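Local coordinates for lipid-transfer protein (Thermomonospora curvata, PDB 6OK1), which is a thiolase-like protein of the lipid-transfer group, with two related domains and no function firmly assigned, at residues 5-10 / 96-101; 147-152 / 207-212; 276-281 / 308-313; 349-354 / 383-388. One frame throughout, in Å; residues are numbered along the deposited sequence.

Interactions 1, 3 and 4 touch one another; interaction 2 stands apart, on the opposite side of the chain's centre from interaction 1. Interaction 4 is the core contact, about 7 Å between its centre and that of the chain, and is wholly aliphatic. Interaction 1 is partly buried and small, built from alanines and one valine. Interactions 1 and 4 reach the same sheet, through strands 8-15 and 382-388, and meet where Ile10 packs on Ile351 and Leu387. Interaction 3 lies farther out than interaction 4. It differs in chemistry, because a tyrosine hydroxyl bonds to a backbone carbonyl. Interaction 2, though buried, lies far from the centre and holds a helix start against a short strand.

Interaction 1: residues 5-10 / 96-101; sequences PGAAAI and AVATGI
Val97 O accepts the N-H of Gly100 at 3.1 Å, and Val97 is also one of the residues that meet strand 8-15. Gly100 has positive phi and closes helix 86-98 with a Schellman motif; its second bond, from Ile101 N to Ala96 O, is weak. The side chains that meet are all small and apolar. Ala8 CB lies 4.0 Å from Val97 CG1 and is almost as near Val97 CB, at 4.1 Å. Val97 holds CG1 opposite its own backbone N (chi1 167°), and this is the methyl that reaches Ala8. One residue earlier on the strand side and one later on the helix, Ala7 CB meets Ala98 CB at 4.1 Å, methyl against methyl. With such short side chains the backbones come close: Ala7 CA is 5.8 Å from Ala98 CA. The two segments bury 120 Å² between them. Ala8 bonds through its backbone to Ile242 and Ala9 to Val227, so the strand runs between 240-248 and 219-228. Ala98 touches Leu4 of its own chain and Ser2 of the second subunit. Val97 also packs on Ser228, and the end of helix 86-98 thus rests against strands 8-15 and 219-228, in the sheet of the N-terminal thiolase domain.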
loop_
_atom_site.group_PDB
_atom_site.type_symbol
_atom_site.label_atom_id
_atom_site.label_comp_id
_atom_site.label_asym_id
_atom_site.label_seq_id
_atom_site.Cartn_x
_atom_site.Cartn_y
_atom_site.Cartn_z
ATOM N N PRO A 5 -17.773 -16.499 -1.156
ATOM C CA PRO A 5 -17.173 -17.750 -1.629
ATOM C C PRO A 5 -17.832 -18.221 -2.910
ATOM O O PRO A 5 -19.061 -18.301 -3.006
ATOM C CB PRO A 5 -17.402 -18.724 -0.469
ATOM C CG PRO A 5 -17.513 -17.840 0.719
ATOM C CD PRO A 5 -18.273 -16.642 0.222
ATOM N N GLY A 6 -17.004 -18.526 -3.903
ATOM C CA GLY A 6 -17.477 -18.980 -5.188
ATOM C C GLY A 6 -18.014 -17.899 -6.095
ATOM O O GLY A 6 -18.356 -18.194 -7.246
ATOM N N ALA A 7 -18.084 -16.652 -5.627
ATOM C CA ALA A 7 -18.691 -15.589 -6.429
ATOM C C ALA A 7 -17.791 -15.159 -7.576
ATOM O O ALA A 7 -18.285 -14.695 -8.615
ATOM C CB ALA A 7 -19.015 -14.390 -5.542
ATOM N N ALA A 8 -16.478 -15.270 -7.402
ATOM C CA ALA A 8 -15.520 -14.821 -8.394
ATOM C C ALA A 8 -14.596 -15.959 -8.785
ATOM O O ALA A 8 -14.458 -16.962 -8.074
ATOM C CB ALA A 8 -14.666 -13.657 -7.855
ATOM N N ALA A 9 -13.929 -15.781 -9.918
ATOM C CA ALA A 9 -13.042 -16.811 -10.402
ATOM C C ALA A 9 -11.856 -16.202 -11.148
ATOM O O ALA A 9 -11.972 -15.131 -11.743
ATOM C CB ALA A 9 -13.806 -17.759 -11.336
ATOM N N ILE A 10 -10.748 -16.936 -11.178
ATOM C CA ILE A 10 -9.606 -16.577 -12.013
ATOM C C ILE A 10 -9.802 -17.174 -13.397
ATOM O O ILE A 10 -9.885 -18.398 -13.570
ATOM C CB ILE A 10 -8.277 -17.040 -11.404
ATOM C CG1 ILE A 10 -8.052 -16.375 -10.038
ATOM C CG2 ILE A 10 -7.129 -16.699 -12.369
ATOM C CD1 ILE A 10 -6.818 -16.846 -9.313
ATOM N N ALA A 96 -14.111 -7.144 -4.624
ATOM C CA ALA A 96 -14.613 -6.083 -5.497
ATOM C C ALA A 96 -15.633 -6.634 -6.484
ATOM O O ALA A 96 -16.619 -5.955 -6.824
ATOM C CB ALA A 96 -13.454 -5.421 -6.249
ATOM N N VAL A 97 -15.409 -7.860 -6.962
ATOM C CA VAL A 97 -16.360 -8.487 -7.877
ATOM C C VAL A 97 -17.655 -8.823 -7.142
ATOM O O VAL A 97 -18.760 -8.522 -7.619
ATOM C CB VAL A 97 -15.729 -9.730 -8.524
ATOM C CG1 VAL A 97 -16.789 -10.598 -9.248
ATOM C CG2 VAL A 97 -14.642 -9.317 -9.507
ATOM N N ALA A 98 -17.537 -9.439 -5.963
ATOM C CA ALA A 98 -18.714 -9.882 -5.226
ATOM C C ALA A 98 -19.623 -8.718 -4.846
ATOM O O ALA A 98 -20.855 -8.878 -4.790
ATOM C CB ALA A 98 -18.286 -10.647 -3.973
ATOM N N THR A 99 -19.050 -7.548 -4.566
ATOM C CA THR A 99 -19.828 -6.390 -4.145
ATOM C C THR A 99 -20.270 -5.519 -5.313
ATOM O O THR A 99 -20.952 -4.515 -5.088
ATOM C CB THR A 99 -19.031 -5.525 -3.163
ATOM O OG1 THR A 99 -17.804 -5.112 -3.797
ATOM C CG2 THR A 99 -18.756 -6.289 -1.865
ATOM N N GLY A 100 -19.888 -5.864 -6.536
ATOM C CA GLY A 100 -20.267 -5.082 -7.700
ATOM C C GLY A 100 -19.464 -3.826 -7.917
ATOM O O GLY A 100 -19.812 -3.008 -8.770
ATOM N N ILE A 101 -18.383 -3.633 -7.181
ATOM C CA ILE A 101 -17.546 -2.457 -7.390
ATOM C C ILE A 101 -16.821 -2.550 -8.730
ATOM O O ILE A 101 -16.654 -1.551 -9.444
ATOM C CB ILE A 101 -16.562 -2.314 -6.214
ATOM C CG1 ILE A 101 -17.308 -1.858 -4.954
ATOM C CG2 ILE A 101 -15.425 -1.356 -6.561
ATOM C CD1 ILE A 101 -18.021 -0.470 -5.094
#

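Interaction 2: residues 147-152 / 207-212; sequences TPAQWV and EPLHLL
The first turn of helix 148-163 faces the short strand 209-210, with Ala149 CA and Leu209 CA 7.5 Å apart. One methyl group does the touching. Leu209 CD2 sits 3.7 Å from Ala149 O and 4.4 Å from Ala149 CB. It also meets Val152 CG1 at 4.3 Å, so it lies against one side of the helix turn. The second torsion of Leu209 (chi2 60°) puts CD2 anti to CA, at full stretch from the strand. The helix start is fixed by a capping box. Thr147 OG1 accepts Gln150 N at 3.1 Å, with an N-H...O angle of 158°. In return Gln150 OE1 accepts Thr147 N at 3.1 Å, the donor standing well above the carbonyl plane. The Trp151 indole lays one face over Thr147 O, toward the ring's rim. This region belongs to the N-terminal thiolase domain. Pro208, after a cis peptide bond, continues the apolar strip onto Ala153, Ala156 and Met160. Phe297 packs on both Ala149 and Val152. Glu207 pairs antiparallel with a strand of another protein's chain, so that a beta pairing crosses the interface.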
loop_
_atom_site.group_PDB
_atom_site.type_symbol
_atom_site.label_atom_id
_atom_site.label_comp_id
_atom_site.label_asym_id
_atom_site.label_seq_id
_atom_site.Cartn_x
_atom_site.Cartn_y
_atom_site.Cartn_z
ATOM N N THR A 147 19.114 -10.517 7.568
ATOM C CA THR A 147 18.563 -11.107 6.359
ATOM C C THR A 147 17.317 -11.946 6.616
ATOM O O THR A 147 17.142 -12.511 7.706
ATOM C CB THR A 147 19.582 -12.016 5.676
ATOM O OG1 THR A 147 19.787 -13.189 6.469
ATOM C CG2 THR A 147 20.915 -11.291 5.488
ATOM N N PRO A 148 16.485 -12.103 5.591
ATOM C CA PRO A 148 15.326 -12.998 5.720
ATOM C C PRO A 148 15.704 -14.412 6.053
ATOM O O PRO A 148 14.994 -15.048 6.829
ATOM C CB PRO A 148 14.647 -12.904 4.351
ATOM C CG PRO A 148 15.021 -11.524 3.845
ATOM C CD PRO A 148 16.424 -11.289 4.347
ATOM N N ALA A 149 16.808 -14.923 5.511
ATOM C CA ALA A 149 17.227 -16.268 5.873
ATOM C C ALA A 149 17.475 -16.379 7.369
ATOM O O ALA A 149 17.098 -17.379 7.997
ATOM C CB ALA A 149 18.489 -16.654 5.123
ATOM N N GLN A 150 18.120 -15.372 7.954
ATOM C CA GLN A 150 18.388 -15.417 9.389
ATOM C C GLN A 150 17.098 -15.292 10.177
ATOM O O GLN A 150 16.922 -15.953 11.209
ATOM C CB GLN A 150 19.347 -14.300 9.765
ATOM C CG GLN A 150 20.751 -14.470 9.146
ATOM C CD GLN A 150 21.562 -13.194 9.140
ATOM O OE1 GLN A 150 21.046 -12.098 9.423
ATOM N NE2 GLN A 150 22.850 -13.319 8.798
ATOM N N TRP A 151 16.183 -14.438 9.709
ATOM C CA TRP A 151 14.921 -14.293 10.422
ATOM C C TRP A 151 14.167 -15.615 10.458
ATOM O O TRP A 151 13.574 -15.960 11.484
ATOM C CB TRP A 151 14.064 -13.172 9.793
ATOM C CG TRP A 151 14.714 -11.863 9.840
ATOM C CD1 TRP A 151 15.598 -11.436 10.765
ATOM C CD2 TRP A 151 14.598 -10.797 8.868
ATOM N NE1 TRP A 151 16.050 -10.166 10.440
ATOM C CE2 TRP A 151 15.439 -9.755 9.292
ATOM C CE3 TRP A 151 13.852 -10.636 7.690
ATOM C CZ2 TRP A 151 15.578 -8.572 8.584
ATOM C CZ3 TRP A 151 13.977 -9.456 6.988
ATOM C CH2 TRP A 151 14.848 -8.442 7.433
ATOM N N VAL A 152 14.194 -16.370 9.351
ATOM C CA VAL A 152 13.530 -17.664 9.274
ATOM C C VAL A 152 14.282 -18.685 10.110
ATOM O O VAL A 152 13.677 -19.543 10.770
ATOM C CB VAL A 152 13.406 -18.123 7.803
ATOM C CG1 VAL A 152 12.938 -19.590 7.713
ATOM C CG2 VAL A 152 12.426 -17.214 7.028
ATOM N N GLU A 207 22.752 -21.337 10.067
ATOM C CA GLU A 207 22.240 -22.579 10.611
ATOM C C GLU A 207 20.852 -22.318 11.181
ATOM O O GLU A 207 20.667 -21.324 11.899
ATOM C CB GLU A 207 23.149 -23.141 11.707
ATOM C CG GLU A 207 24.559 -23.482 11.208
ATOM C CD GLU A 207 25.418 -24.133 12.295
ATOM O OE1 GLU A 207 24.915 -25.030 12.999
ATOM O OE2 GLU A 207 26.574 -23.719 12.473
ATOM N N PRO A 208 19.870 -23.195 10.928
ATOM C CA PRO A 208 19.994 -24.525 10.292
ATOM C C PRO A 208 19.693 -24.576 8.797
ATOM O O PRO A 208 19.240 -25.617 8.306
ATOM C CB PRO A 208 18.960 -25.340 11.055
ATOM C CG PRO A 208 17.841 -24.335 11.276
ATOM C CD PRO A 208 18.560 -23.050 11.597
ATOM N N LEU A 209 19.901 -23.475 8.085
ATOM C CA LEU A 209 19.575 -23.386 6.659
ATOM C C LEU A 209 20.837 -23.519 5.809
ATOM O O LEU A 209 21.775 -22.724 5.943
ATOM C CB LEU A 209 18.879 -22.062 6.329
ATOM C CG LEU A 209 17.392 -21.967 6.671
ATOM C CD1 LEU A 209 17.123 -22.162 8.137
ATOM C CD2 LEU A 209 16.856 -20.626 6.217
ATOM N N HIS A 210 20.815 -24.485 4.891
ATOM C CA HIS A 210 21.800 -24.634 3.835
ATOM C C HIS A 210 21.482 -23.679 2.684
ATOM O O HIS A 210 20.370 -23.173 2.548
ATOM C CB HIS A 210 21.781 -26.067 3.290
ATOM C CG HIS A 210 22.237 -27.117 4.260
ATOM N ND1 HIS A 210 23.522 -27.610 4.256
ATOM C CD2 HIS A 210 21.575 -27.804 5.221
ATOM C CE1 HIS A 210 23.642 -28.538 5.191
ATOM N NE2 HIS A 210 22.480 -28.660 5.809
ATOM N N LEU A 211 22.443 -23.536 1.780
ATOM C CA LEU A 211 22.190 -22.793 0.547
ATOM C C LEU A 211 20.950 -23.310 -0.178
ATOM O O LEU A 211 20.116 -22.522 -0.636
ATOM C CB LEU A 211 23.420 -22.892 -0.342
ATOM C CG LEU A 211 23.300 -22.233 -1.703
ATOM C CD1 LEU A 211 22.960 -20.767 -1.570
ATOM C CD2 LEU A 211 24.608 -22.401 -2.415
ATOM N N LEU A 212 20.778 -24.631 -0.254
ATOM C CA LEU A 212 19.650 -25.163 -0.999
ATOM C C LEU A 212 18.322 -25.127 -0.222
ATOM O O LEU A 212 17.310 -25.566 -0.766
ATOM C CB LEU A 212 19.972 -26.597 -1.487
ATOM C CG LEU A 212 20.880 -26.602 -2.715
ATOM C CD1 LEU A 212 21.373 -27.998 -2.990
ATOM C CD2 LEU A 212 20.147 -26.058 -3.932
#

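Interaction 3: residues 276-281 / 308-313; sequences QLYAQS and LGFCAR
Tyr278, near the end of helix 268-281, meets Leu308 across the contact, while Leu277 just before it turns to the sheet and packs on Ala246, Leu373 and Ile386. Tyr278 holds its ring beside its backbone N (chi1 -66°), and the hydroxyl reaches across. Tyr278 OH donates to Leu308 O at 2.8 Å. The bond lies in the carbonyl plane, with a C=O...O angle of 149°. The acceptor sits at the edge of the tyrosine ring, near its plane, 3.4 Å from Tyr278 CE2. Next to this bond the hydroxyl, Tyr278 OH, meets Phe310 CZ at 3.7 Å. The tyrosine and phenylalanine side chains cross obliquely. Leu308 O also lies over one face of the Phe310 ring, toward its rim, so both aromatic groups gather round one carbonyl. That carbonyl belongs to a helix end. Gly309, with positive phi, closes helix 301-307 in a Schellman motif, and Tyr278 binds the residue just before it. All of this is in the C-terminal thiolase-like domain, where Tyr278 and Leu308 both pack on Leu373 of strand 371-375. At the end of the first segment, Ser281 OG donates to Leu277 O at 2.7 Å. Ser281 N reaches the same oxygen, Leu277 O, at 3.1 Å, from the opposite face of its plane. Ser281 O accepts Arg391 NH1.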
loop_
_atom_site.group_PDB
_atom_site.type_symbol
_atom_site.label_atom_id
_atom_site.label_comp_id
_atom_site.label_asym_id
_atom_site.label_seq_id
_atom_site.Cartn_x
_atom_site.Cartn_y
_atom_site.Cartn_z
ATOM N N GLN A 276 -10.420 -19.693 8.001
ATOM C CA GLN A 276 -11.339 -18.962 7.151
ATOM C C GLN A 276 -11.535 -19.670 5.818
ATOM O O GLN A 276 -12.656 -19.718 5.297
ATOM C CB GLN A 276 -10.827 -17.540 6.924
ATOM C CG GLN A 276 -10.821 -16.712 8.151
ATOM C CD GLN A 276 -10.075 -15.430 7.910
ATOM O OE1 GLN A 276 -10.642 -14.467 7.414
ATOM N NE2 GLN A 276 -8.784 -15.433 8.201
ATOM N N LEU A 277 -10.449 -20.175 5.221
ATOM C CA LEU A 277 -10.564 -20.860 3.934
ATOM C C LEU A 277 -11.508 -22.037 4.034
ATOM O O LEU A 277 -12.335 -22.256 3.142
ATOM C CB LEU A 277 -9.223 -21.362 3.454
ATOM C CG LEU A 277 -8.189 -20.288 3.181
ATOM C CD1 LEU A 277 -6.864 -20.940 2.775
ATOM C CD2 LEU A 277 -8.695 -19.375 2.083
ATOM N N TYR A 278 -11.362 -22.842 5.077
ATOM C CA TYR A 278 -12.236 -24.009 5.216
ATOM C C TYR A 278 -13.672 -23.602 5.531
ATOM O O TYR A 278 -14.626 -24.217 5.028
ATOM C CB TYR A 278 -11.690 -24.940 6.293
ATOM C CG TYR A 278 -10.380 -25.566 5.927
ATOM C CD1 TYR A 278 -10.197 -26.176 4.687
ATOM C CD2 TYR A 278 -9.303 -25.524 6.806
ATOM C CE1 TYR A 278 -8.997 -26.734 4.332
ATOM C CE2 TYR A 278 -8.084 -26.096 6.459
ATOM C CZ TYR A 278 -7.944 -26.701 5.220
ATOM O OH TYR A 278 -6.759 -27.271 4.839
ATOM N N ALA A 279 -13.861 -22.595 6.379
ATOM C CA ALA A 279 -15.217 -22.163 6.692
ATOM C C ALA A 279 -15.897 -21.545 5.473
ATOM O O ALA A 279 -17.095 -21.769 5.237
ATOM C CB ALA A 279 -15.201 -21.179 7.855
ATOM N N GLN A 280 -15.159 -20.757 4.697
ATOM C CA GLN A 280 -15.746 -20.091 3.536
ATOM C C GLN A 280 -16.197 -21.112 2.501
ATOM O O GLN A 280 -17.289 -21.007 1.928
ATOM C CB GLN A 280 -14.733 -19.145 2.893
ATOM C CG GLN A 280 -14.477 -17.870 3.668
ATOM C CD GLN A 280 -13.279 -17.133 3.115
ATOM O OE1 GLN A 280 -12.665 -17.590 2.167
ATOM N NE2 GLN A 280 -12.938 -16.003 3.706
ATOM N N SER A 281 -15.334 -22.075 2.220
ATOM C CA SER A 281 -15.513 -23.009 1.122
ATOM C C SER A 281 -16.373 -24.202 1.485
ATOM O O SER A 281 -16.769 -24.957 0.582
ATOM C CB SER A 281 -14.151 -23.517 0.650
ATOM O OG SER A 281 -13.465 -24.252 1.670
ATOM N N LEU A 308 -2.539 -25.898 8.646
ATOM C CA LEU A 308 -3.636 -26.110 7.708
ATOM C C LEU A 308 -4.332 -27.455 7.905
ATOM O O LEU A 308 -5.257 -27.775 7.151
ATOM C CB LEU A 308 -3.117 -25.983 6.271
ATOM C CG LEU A 308 -2.520 -24.600 5.939
ATOM C CD1 LEU A 308 -1.779 -24.652 4.605
ATOM C CD2 LEU A 308 -3.576 -23.526 5.919
ATOM N N GLY A 309 -3.918 -28.235 8.901
ATOM C CA GLY A 309 -4.635 -29.432 9.279
ATOM C C GLY A 309 -4.317 -30.685 8.484
ATOM O O GLY A 309 -5.082 -31.663 8.567
ATOM N N PHE A 310 -3.236 -30.701 7.710
ATOM C CA PHE A 310 -2.892 -31.890 6.935
ATOM C C PHE A 310 -2.177 -32.953 7.755
ATOM O O PHE A 310 -2.136 -34.117 7.338
ATOM C CB PHE A 310 -2.032 -31.504 5.736
ATOM C CG PHE A 310 -2.750 -30.658 4.749
ATOM C CD1 PHE A 310 -3.812 -31.176 4.015
ATOM C CD2 PHE A 310 -2.384 -29.342 4.552
ATOM C CE1 PHE A 310 -4.491 -30.384 3.101
ATOM C CE2 PHE A 310 -3.068 -28.540 3.639
ATOM C CZ PHE A 310 -4.124 -29.064 2.919
ATOM N N CYS A 311 -1.617 -32.587 8.902
ATOM C CA CYS A 311 -1.007 -33.544 9.821
ATOM C C CYS A 311 -1.016 -32.907 11.207
ATOM O O CYS A 311 -1.346 -31.728 11.360
ATOM C CB CYS A 311 0.401 -33.908 9.368
ATOM S SG CYS A 311 1.479 -32.444 9.321
ATOM N N ALA A 312 -0.641 -33.694 12.213
ATOM C CA ALA A 312 -0.624 -33.244 13.596
ATOM C C ALA A 312 0.561 -32.315 13.866
ATOM O O ALA A 312 1.562 -32.321 13.144
ATOM C CB ALA A 312 -0.548 -34.447 14.545
ATOM N N ARG A 313 0.440 -31.516 14.933
ATOM C CA ARG A 313 1.543 -30.656 15.365
ATOM C C ARG A 313 2.821 -31.461 15.536
ATOM O O ARG A 313 2.826 -32.512 16.188
ATOM C CB ARG A 313 1.208 -29.978 16.695
ATOM C CG ARG A 313 0.144 -28.972 16.646
ATOM C CD ARG A 313 0.656 -27.733 15.993
ATOM N NE ARG A 313 -0.414 -26.778 15.863
ATOM C CZ ARG A 313 -0.311 -25.664 15.173
ATOM N NH1 ARG A 313 0.834 -25.376 14.550
ATOM N NH2 ARG A 313 -1.357 -24.858 15.115
#

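Interaction 4: residues 349-354 / 383-388; sequences NGIAEA and SGLILG
Ala354 CB meets Leu387 CD1 at 3.8 Å, and Ile351 CG2 meets Leu385 CD1 at 3.9 Å. These two methyl pairs carry the contact. Leu387 CD1 also comes within 4.3 Å of Ile351 O, so it lies beside the helix turn between Ile351 and Ala354. Both leucines point their CB toward the helix. Leu387 is extended beyond CB (chi2 -177°), which sends CD1 straight out to the alanine. Ile351 and Leu385 cross at about a right angle, and the isoleucine offers its CG2 branch. The helix and strand segments run nearly in the same direction, with 23° between them and 10.0 Å between their axes.

Outward from these pairs the packing continues on several sides: Ile351 also touches Val374 and Cys87, Ala354 touches Val374, and Leu385 adds Cys87 and Val90 of helix 86-98. Two helices therefore share this face of the sheet, consistent with the buried helical layer of the thiolase fold. The strand is held by backbone bonds, Leu385 to Val374 and Gly384 to Ala246. Glu353 makes a salt bridge to Arg356 within the helix, and ties the helix outward through bonds to Thr335 and Ser362.

Nothing directional joins the two segments. Their fit is one of aliphatic shape, methyl against methyl, with 150 Å² buried between helix and strand.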
loop_
_atom_site.group_PDB
_atom_site.type_symbol
_atom_site.label_atom_id
_atom_site.label_comp_id
_atom_site.label_asym_id
_atom_site.label_seq_id
_atom_site.Cartn_x
_atom_site.Cartn_y
_atom_site.Cartn_z
ATOM N N ASN A 349 3.419 -16.424 -8.823
ATOM C CA ASN A 349 3.508 -17.523 -9.769
ATOM C C ASN A 349 2.958 -18.825 -9.190
ATOM O O ASN A 349 2.510 -19.678 -9.952
ATOM C CB ASN A 349 4.952 -17.706 -10.275
ATOM C CG ASN A 349 5.974 -17.856 -9.152
ATOM O OD1 ASN A 349 5.939 -17.131 -8.170
ATOM N ND2 ASN A 349 6.919 -18.785 -9.322
ATOM N N GLY A 350 2.893 -18.954 -7.866
ATOM C CA GLY A 350 2.244 -20.116 -7.281
ATOM C C GLY A 350 0.739 -20.095 -7.453
ATOM O O GLY A 350 0.111 -21.144 -7.622
ATOM N N ILE A 351 0.132 -18.912 -7.388
ATOM C CA ILE A 351 -1.300 -18.831 -7.659
ATOM C C ILE A 351 -1.569 -19.271 -9.089
ATOM O O ILE A 351 -2.520 -20.000 -9.356
ATOM C CB ILE A 351 -1.828 -17.404 -7.378
ATOM C CG1 ILE A 351 -1.544 -17.006 -5.918
ATOM C CG2 ILE A 351 -3.317 -17.334 -7.640
ATOM C CD1 ILE A 351 -1.855 -15.538 -5.558
ATOM N N ALA A 352 -0.720 -18.855 -10.027
ATOM C CA ALA A 352 -0.901 -19.275 -11.417
ATOM C C ALA A 352 -0.850 -20.793 -11.546
ATOM O O ALA A 352 -1.646 -21.382 -12.281
ATOM C CB ALA A 352 0.160 -18.622 -12.290
ATOM N N GLU A 353 0.093 -21.448 -10.849
ATOM C CA GLU A 353 0.167 -22.906 -10.915
ATOM C C GLU A 353 -1.105 -23.540 -10.370
ATOM O O GLU A 353 -1.603 -24.515 -10.933
ATOM C CB GLU A 353 1.389 -23.428 -10.152
ATOM C CG GLU A 353 1.452 -24.957 -9.999
ATOM C CD GLU A 353 1.690 -25.702 -11.318
ATOM O OE1 GLU A 353 1.963 -25.073 -12.363
ATOM O OE2 GLU A 353 1.601 -26.938 -11.289
ATOM N N ALA A 354 -1.655 -22.987 -9.285
ATOM C CA ALA A 354 -2.913 -23.497 -8.746
ATOM C C ALA A 354 -4.020 -23.415 -9.784
ATOM O O ALA A 354 -4.858 -24.318 -9.898
ATOM C CB ALA A 354 -3.283 -22.698 -7.495
ATOM N N SER A 383 -1.825 -14.648 3.752
ATOM C CA SER A 383 -3.080 -14.874 3.038
ATOM C C SER A 383 -3.071 -16.257 2.406
ATOM O O SER A 383 -2.045 -16.934 2.348
ATOM C CB SER A 383 -3.315 -13.765 1.982
ATOM O OG SER A 383 -2.199 -13.602 1.120
ATOM N N GLY A 384 -4.243 -16.672 1.925
ATOM C CA GLY A 384 -4.386 -17.965 1.283
ATOM C C GLY A 384 -5.593 -17.965 0.378
ATOM O O GLY A 384 -6.465 -17.091 0.471
ATOM N N LEU A 385 -5.649 -18.985 -0.475
ATOM C CA LEU A 385 -6.800 -19.219 -1.337
ATOM C C LEU A 385 -7.135 -20.691 -1.322
ATOM O O LEU A 385 -6.254 -21.535 -1.187
ATOM C CB LEU A 385 -6.545 -18.854 -2.795
ATOM C CG LEU A 385 -6.115 -17.410 -3.051
ATOM C CD1 LEU A 385 -5.536 -17.312 -4.423
ATOM C CD2 LEU A 385 -7.270 -16.447 -2.853
ATOM N N ILE A 386 -8.411 -20.999 -1.550
ATOM C CA ILE A 386 -8.776 -22.296 -2.114
ATOM C C ILE A 386 -9.394 -22.007 -3.472
ATOM O O ILE A 386 -10.393 -21.282 -3.569
ATOM C CB ILE A 386 -9.718 -23.105 -1.207
ATOM C CG1 ILE A 386 -8.996 -23.501 0.091
ATOM C CG2 ILE A 386 -10.213 -24.370 -1.948
ATOM C CD1 ILE A 386 -9.899 -24.124 1.175
ATOM N N LEU A 387 -8.755 -22.521 -4.521
ATOM C CA LEU A 387 -9.272 -22.473 -5.881
ATOM C C LEU A 387 -9.870 -23.832 -6.217
ATOM O O LEU A 387 -9.304 -24.872 -5.858
ATOM C CB LEU A 387 -8.172 -22.126 -6.887
ATOM C CG LEU A 387 -7.454 -20.802 -6.641
ATOM C CD1 LEU A 387 -6.456 -20.577 -7.740
ATOM C CD2 LEU A 387 -8.441 -19.655 -6.575
ATOM N N GLY A 388 -11.019 -23.824 -6.892
ATOM C CA GLY A 388 -11.731 -25.058 -7.156
ATOM C C GLY A 388 -12.376 -25.110 -8.525
ATOM O O GLY A 388 -12.690 -24.092 -9.147
#